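Local structure of Yop proteins translocation protein Q (Yersinia pseudotuberculosis, 3UEP) at residues Gly54-Leu59 / Leu77-Glu82. The protein is a component of the Yop type III secretion machinery; this chain is the protein's C-terminal, FliN-like part, translated from an internal start site. Residues are numbered along the deposited sequence; the frame is centred on the assembly and turned at random. Where two conformers were deposited one is given.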
loop_
_atom_site.group_PDB
_atom_site.type_symbol
_atom_site.label_atom_id
_atom_site.label_comp_id
_atom_site.label_asym_id
_atom_site.label_seq_id
_atom_site.Cartn_x
_atom_site.Cartn_y
_atom_site.Cartn_z
ATOM N N GLY A 54 -1.418 -9.469 9.465
ATOM C CA GLY A 54 -0.986 -8.093 9.626
ATOM C C GLY A 54 -1.791 -7.008 8.933
ATOM O O GLY A 54 -2.541 -7.250 7.992
ATOM N N GLU A 55 -1.580 -5.790 9.409
ATOM C CA GLU A 55 -2.356 -4.626 8.989
ATOM C C GLU A 55 -2.291 -4.356 7.485
ATOM O O GLU A 55 -1.219 -4.286 6.893
ATOM C CB GLU A 55 -1.908 -3.374 9.767
ATOM C CG GLU A 55 -2.891 -2.189 9.697
ATOM C CD GLU A 55 -2.433 -0.975 10.506
ATOM O OE1 GLU A 55 -2.541 -1.008 11.751
ATOM O OE2 GLU A 55 -1.971 0.017 9.895
ATOM N N VAL A 56 -3.461 -4.200 6.873
ATOM C CA VAL A 56 -3.553 -3.702 5.507
ATOM C C VAL A 56 -4.275 -2.360 5.598
ATOM O O VAL A 56 -5.294 -2.238 6.284
ATOM C CB VAL A 56 -4.340 -4.660 4.597
ATOM C CG1 VAL A 56 -4.538 -4.057 3.207
ATOM C CG2 VAL A 56 -3.618 -5.995 4.498
ATOM N N ARG A 57 -3.738 -1.336 4.951
ATOM C CA ARG A 57 -4.440 -0.063 4.884
ATOM C C ARG A 57 -5.087 0.053 3.511
ATOM O O ARG A 57 -4.450 -0.210 2.496
ATOM C CB ARG A 57 -3.484 1.109 5.144
ATOM C CG ARG A 57 -2.973 1.172 6.584
ATOM C CD ARG A 57 -1.752 2.073 6.729
ATOM N NE ARG A 57 -0.693 1.743 5.779
ATOM C CZ ARG A 57 0.184 0.756 5.934
ATOM N NH1 ARG A 57 0.142 -0.028 7.007
ATOM N NH2 ARG A 57 1.102 0.548 5.005
ATOM N N LEU A 58 -6.367 0.419 3.489
ATOM C CA LEU A 58 -7.035 0.687 2.230
ATOM C C LEU A 58 -6.965 2.170 1.935
ATOM O O LEU A 58 -7.380 2.991 2.746
ATOM C CB LEU A 58 -8.504 0.275 2.271
ATOM C CG LEU A 58 -8.864 -1.197 2.092
ATOM C CD1 LEU A 58 -8.407 -2.017 3.306
ATOM C CD2 LEU A 58 -10.370 -1.298 1.891
ATOM N N LEU A 59 -6.448 2.514 0.766
ATOM C CA LEU A 59 -6.422 3.894 0.348
ATOM C C LEU A 59 -7.389 4.050 -0.828
ATOM O O LEU A 59 -7.478 3.174 -1.684
ATOM C CB LEU A 59 -5.000 4.310 -0.037
ATOM C CG LEU A 59 -3.902 4.088 1.015
ATOM C CD1 LEU A 59 -2.542 4.271 0.379
ATOM C CD2 LEU A 59 -4.057 5.027 2.189
ATOM N N LEU A 77 -4.268 -14.233 -2.619
ATOM C CA LEU A 77 -4.209 -13.181 -1.627
ATOM C C LEU A 77 -5.523 -12.402 -1.558
ATOM O O LEU A 77 -6.081 -12.002 -2.583
ATOM C CB LEU A 77 -3.058 -12.236 -1.973
ATOM C CG LEU A 77 -2.482 -11.379 -0.845
ATOM C CD1 LEU A 77 -1.951 -12.274 0.276
ATOM C CD2 LEU A 77 -1.382 -10.454 -1.382
ATOM N N GLY A 78 -6.013 -12.180 -0.347
ATOM C CA GLY A 78 -7.199 -11.369 -0.160
ATOM C C GLY A 78 -7.065 -10.431 1.017
ATOM O O GLY A 78 -6.080 -10.485 1.764
ATOM N N VAL A 79 -8.060 -9.561 1.179
ATOM C CA VAL A 79 -8.088 -8.643 2.299
ATOM C C VAL A 79 -9.424 -8.731 3.028
ATOM O O VAL A 79 -10.475 -8.516 2.422
ATOM C CB VAL A 79 -7.874 -7.193 1.841
ATOM C CG1 VAL A 79 -8.002 -6.242 3.022
ATOM C CG2 VAL A 79 -6.516 -7.050 1.181
ATOM N N ARG A 80 -9.427 -9.045 4.313
ATOM C CA ARG A 80 -10.654 -8.999 5.078
ATOM C C ARG A 80 -10.806 -7.721 5.842
ATOM O O ARG A 80 -10.026 -7.443 6.669
ATOM C CB ARG A 80 -10.813 -10.186 6.010
ATOM C CG ARG A 80 -12.236 -10.350 6.430
ATOM C CD ARG A 80 -12.619 -11.664 6.998
ATOM N NE ARG A 80 -12.522 -12.812 6.119
ATOM C CZ ARG A 80 -13.475 -13.262 5.320
ATOM N NH1 ARG A 80 -14.628 -12.660 5.221
ATOM N NH2 ARG A 80 -13.256 -14.322 4.597
ATOM N N ILE A 81 -11.846 -6.960 5.563
ATOM C CA ILE A 81 -12.073 -5.649 6.164
ATOM C C ILE A 81 -12.312 -5.764 7.662
ATOM O O ILE A 81 -13.021 -6.662 8.122
ATOM C CB ILE A 81 -13.286 -4.915 5.541
ATOM C CG1 ILE A 81 -13.102 -4.690 4.033
ATOM C CG2 ILE A 81 -13.537 -3.599 6.271
ATOM C CD1 ILE A 81 -11.920 -3.817 3.677
ATOM N N GLU A 82 -11.739 -4.838 8.423
ATOM C CA GLU A 82 -11.889 -4.857 9.870
ATOM C C GLU A 82 -12.507 -3.577 10.385
ATOM O O GLU A 82 -13.197 -3.571 11.404
ATOM C CB GLU A 82 -10.530 -5.091 10.543
ATOM C CG GLU A 82 -10.059 -6.549 10.371
ATOM C CD GLU A 82 -8.739 -6.851 11.059
ATOM O OE1 GLU A 82 -7.983 -5.897 11.360
ATOM O OE2 GLU A 82 -8.455 -8.050 11.287
#
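With chi1 close to 175° in both Val56 and Val79, each valine holds its CG1 trans to its own backbone N, and the two side chains reach toward each other tip to tip. Val56 CG1 lies 4.1 Å from Val79 CG1 and equally close to Val79 CG2. Ile81 gets to Leu58 differently: two successive turns near -60° fold its chain back, carrying CD1 toward the leucine although the CA-CB bond does not aim there. The two chains cross at about a right angle, and Ile81 CD1 presses on Leu58 CD2 at 3.5 Å, tighter than usual for methyl carbons, with Leu58 CD1 at 4.0 Å. The example illustrates how a strongly bent antiparallel sheet of the FliN C-terminal family packs against itself: strands 55-60 and 76-84 both flank strand 63-73, yet their short segments here run 81° apart, with axes 8.6 Å from each other, and no hydrogen bond joins them. Val27 and Phe25 of strand 20-27 touch Val56 and Leu58 respectively, extending the apolar cluster. Along Gly78, Val79 and Arg80, strand 76-84 pairs antiparallel with a strand of the second subunit, so the sheet runs on across the interface; Leu48 of that subunit packs on Val79, while Glu41 of the same neighbouring subunit lies against Ile81.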